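PDB 4DTH: VgrG protein from Vibrio cholerae, which probably cross-links host G-actin through its actin cross-linking toxin domain, which binds ATP and magnesium ions. Local coordinates for residues G325-V328 against I333-A336. Sequence-based numbering, arbitrary orientation. Where two conformers were deposited one is given.
Sequences GGEV and INNA. With ATP (adenosine-5'-triphosphate), chain B.
Glu327 and Asn334 meet through their side chains across the loop that leads from helix 312-323 to strand 337-338. The Glu327 side chain can be traced outward from CB, whose bond from CA is directed toward 333-336. CG lies anti to the carbonyl carbon, and the chain then bends at chi2 (-86°), which turns the carboxylate toward the amide of Asn334. CD stands 3.9 Å from Asn334 ND2, as expected for the carbon that carries the accepting oxygen. Of the two oxygens, OE2 does the work: it accepts a hydrogen bond from Asn334 ND2 at 2.9 Å, with an N-H...O angle of 161°. The donor arrives on the syn lone pair of OE2, and OE2 in turn lies almost in the amide plane. With carboxylate and amide planes only 9° apart, the two flat groups are nearly coplanar. OE1 makes no second bond here, standing 4.1 Å from Asn334 ND2.

Both ends of this link have further partners. OE2 takes a weak hydrogen bond from Gly332 N, while Asn334 OD1 accepts one from Lys282 N, which restrains the rotation of the amide. Backbone CA atoms of Glu327 and Ile333 are still 10.1 Å apart, and just 68 Å² is buried, evidence that one side-chain bridge, not backbone pairing, spans the gap.

Beside Asn334, Ile333 faces the ligand: its CD1 reaches ATP O5' at 3.4 Å. Ala336 CB approaches ATP N6 at 3.9 Å. At the other end, Gly325, with its positive phi, is the C-prime residue of the Schellman motif closing helix 312-323. The arrangement is a loop that leaves this motif and, within the actin cross-linking domain, contributes Ile333 and Ala336 to the ATP pocket, with one glutamate-asparagine hydrogen bond linking its two parts.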
ATOM      1  N   GLY A 325      15.314   4.622 -11.136  1.00 32.31           N
ATOM      2  CA  GLY A 325      14.660   4.191  -9.905  1.00 30.45           C
ATOM      3  C   GLY A 325      13.341   4.865  -9.587  1.00 31.02           C
ATOM      4  O   GLY A 325      12.962   4.955  -8.421  1.00 30.66           O
ATOM      5  N   GLY A 326      12.621   5.308 -10.618  1.00 25.44           N
ATOM      6  CA  GLY A 326      11.323   5.946 -10.427  1.00 23.75           C
ATOM      7  C   GLY A 326      10.301   4.982  -9.861  1.00 24.50           C
ATOM      8  O   GLY A 326      10.361   3.781 -10.131  1.00 24.30           O
ATOM      9  N   GLU A 327       9.390   5.497  -9.043  1.00 20.93           N
ATOM     10  CA  GLU A 327       8.354   4.689  -8.402  1.00 20.10           C
ATOM     11  C   GLU A 327       7.041   4.783  -9.178  1.00 24.24           C
ATOM     12  O   GLU A 327       6.752   5.816  -9.787  1.00 23.52           O
ATOM     13  CB  GLU A 327       8.149   5.162  -6.962  1.00 21.67           C
ATOM     14  CG  GLU A 327       9.383   5.009  -6.081  1.00 28.31           C
ATOM     15  CD  GLU A 327       9.573   3.660  -5.416  1.00 40.38           C
ATOM     16  OE1 GLU A 327       8.853   2.698  -5.770  1.00 29.33           O
ATOM     17  OE2 GLU A 327      10.464   3.561  -4.545  1.00 29.47           O
ATOM     18  N   VAL A 328       6.231   3.705  -9.133  1.00 21.16           N
ATOM     19  CA  VAL A 328       4.922   3.664  -9.796  1.00 20.34           C
ATOM     20  C   VAL A 328       3.979   4.709  -9.193  1.00 23.16           C
ATOM     21  O   VAL A 328       3.324   5.436  -9.946  1.00 23.32           O
ATOM     22  CB  VAL A 328       4.316   2.227  -9.772  1.00 23.34           C
ATOM     23  CG1 VAL A 328       2.838   2.224 -10.170  1.00 22.66           C
ATOM     24  CG2 VAL A 328       5.113   1.292 -10.680  1.00 22.82           C
ATOM     25  N   ILE A 333       7.627  -0.098  -1.173  1.00 21.40           N
ATOM     26  CA  ILE A 333       8.039  -1.064  -0.149  1.00 20.72           C
ATOM     27  C   ILE A 333       9.131  -1.843  -0.884  1.00 23.71           C
ATOM     28  O   ILE A 333       8.836  -2.736  -1.691  1.00 21.51           O
ATOM     29  CB  ILE A 333       6.865  -1.941   0.356  1.00 23.64           C
ATOM     30  CG1 ILE A 333       5.769  -1.047   1.002  1.00 25.70           C
ATOM     31  CG2 ILE A 333       7.384  -2.995   1.362  1.00 23.95           C
ATOM     32  CD1 ILE A 333       4.363  -1.623   1.004  1.00 32.53           C
ATOM     33  N   ASN A 334      10.392  -1.407  -0.691  1.00 21.22           N
ATOM     34  CA  ASN A 334      11.550  -1.884  -1.453  1.00 21.34           C
ATOM     35  C   ASN A 334      12.534  -2.771  -0.721  1.00 27.06           C
ATOM     36  O   ASN A 334      13.489  -3.253  -1.336  1.00 27.86           O
ATOM     37  CB  ASN A 334      12.278  -0.676  -2.065  1.00 22.90           C
ATOM     38  CG  ASN A 334      11.365   0.187  -2.907  1.00 30.30           C
ATOM     39  OD1 ASN A 334      10.375  -0.290  -3.469  1.00 22.97           O
ATOM     40  ND2 ASN A 334      11.645   1.482  -2.976  1.00 25.25           N
ATOM     41  N   ASN A 335      12.301  -2.992   0.572  1.00 24.23           N
ATOM     42  CA  ASN A 335      13.182  -3.788   1.424  0.59 23.96           C
ATOM     43  C   ASN A 335      12.535  -5.106   1.869  1.00 27.70           C
ATOM     44  O   ASN A 335      13.026  -5.748   2.801  1.00 27.48           O
ATOM     45  CB  ASN A 335      13.601  -2.944   2.642  0.59 23.59           C
ATOM     46  CG  ASN A 335      12.455  -2.445   3.496  0.59 34.58           C
ATOM     47  OD1 ASN A 335      11.266  -2.554   3.148  0.59 23.02           O
ATOM     48  ND2 ASN A 335      12.790  -1.864   4.635  0.59 29.41           N
ATOM     49  N   ALA A 336      11.428  -5.513   1.218  1.00 22.48           N
ATOM     50  CA  ALA A 336      10.727  -6.754   1.566  1.00 21.56           C
ATOM     51  C   ALA A 336      11.416  -7.942   0.899  1.00 25.90           C
ATOM     52  O   ALA A 336      11.852  -7.840  -0.254  1.00 25.39           O
ATOM     53  CB  ALA A 336       9.274  -6.683   1.135  1.00 22.12           C
TER
HETATM   54  PG  ATP B 401       1.045   4.689  -0.071  0.50 92.25           P
HETATM   55  O1G ATP B 401       0.159   3.840  -0.926  0.50 93.34           O
HETATM   56  O2G ATP B 401       2.385   4.897  -0.721  0.50 92.91           O
HETATM   57  O3G ATP B 401       0.442   6.035   0.212  0.50 92.76           O
HETATM   58  PB  ATP B 401       2.004   4.086   2.578  0.50 85.57           P
HETATM   59  O1B ATP B 401       3.362   4.589   2.289  0.50 86.37           O
HETATM   60  O2B ATP B 401       1.292   5.096   3.444  0.50 86.26           O
HETATM   61  O3B ATP B 401       1.249   3.897   1.306  0.50 89.32           O
HETATM   62  PA  ATP B 401       2.958   1.487   3.165  0.60 72.32           P
HETATM   63  O1A ATP B 401       3.889   1.728   2.042  0.60 72.73           O
HETATM   64  O2A ATP B 401       3.800   1.289   4.429  0.60 73.13           O
HETATM   65  O3A ATP B 401       2.083   2.679   3.343  0.60 79.31           O
HETATM   66  O5' ATP B 401       2.080   0.185   2.835  1.00 62.23           O
HETATM   67  C5' ATP B 401       1.311  -0.349   3.926  1.00 49.47           C
HETATM   68  C4' ATP B 401       0.637  -1.647   3.569  1.00 37.98           C
HETATM   69  O4' ATP B 401       1.625  -2.611   3.103  1.00 33.12           O
HETATM   70  C3' ATP B 401      -0.056  -2.321   4.754  1.00 31.22           C
HETATM   71  O3' ATP B 401      -1.241  -3.016   4.370  1.00 26.13           O
HETATM   72  C2' ATP B 401       1.024  -3.274   5.248  1.00 30.31           C
HETATM   73  O2' ATP B 401       0.544  -4.302   6.099  1.00 30.31           O
HETATM   74  C1' ATP B 401       1.536  -3.775   3.913  1.00 30.37           C
HETATM   75  N9  ATP B 401       2.830  -4.462   3.926  1.00 27.29           N
HETATM   76  C8  ATP B 401       4.029  -3.964   4.360  1.00 27.41           C
HETATM   77  N7  ATP B 401       5.023  -4.810   4.239  1.00 26.83           N
HETATM   78  C5  ATP B 401       4.438  -5.943   3.691  1.00 24.86           C
HETATM   79  C6  ATP B 401       4.953  -7.196   3.303  1.00 25.60           C
HETATM   80  N6  ATP B 401       6.242  -7.542   3.413  1.00 25.24           N
HETATM   81  N1  ATP B 401       4.090  -8.092   2.772  1.00 25.54           N
HETATM   82  C2  ATP B 401       2.804  -7.754   2.640  1.00 23.81           C
HETATM   83  N3  ATP B 401       2.205  -6.611   2.964  1.00 23.91           N
HETATM   84  C4  ATP B 401       3.079  -5.735   3.494  1.00 25.76           C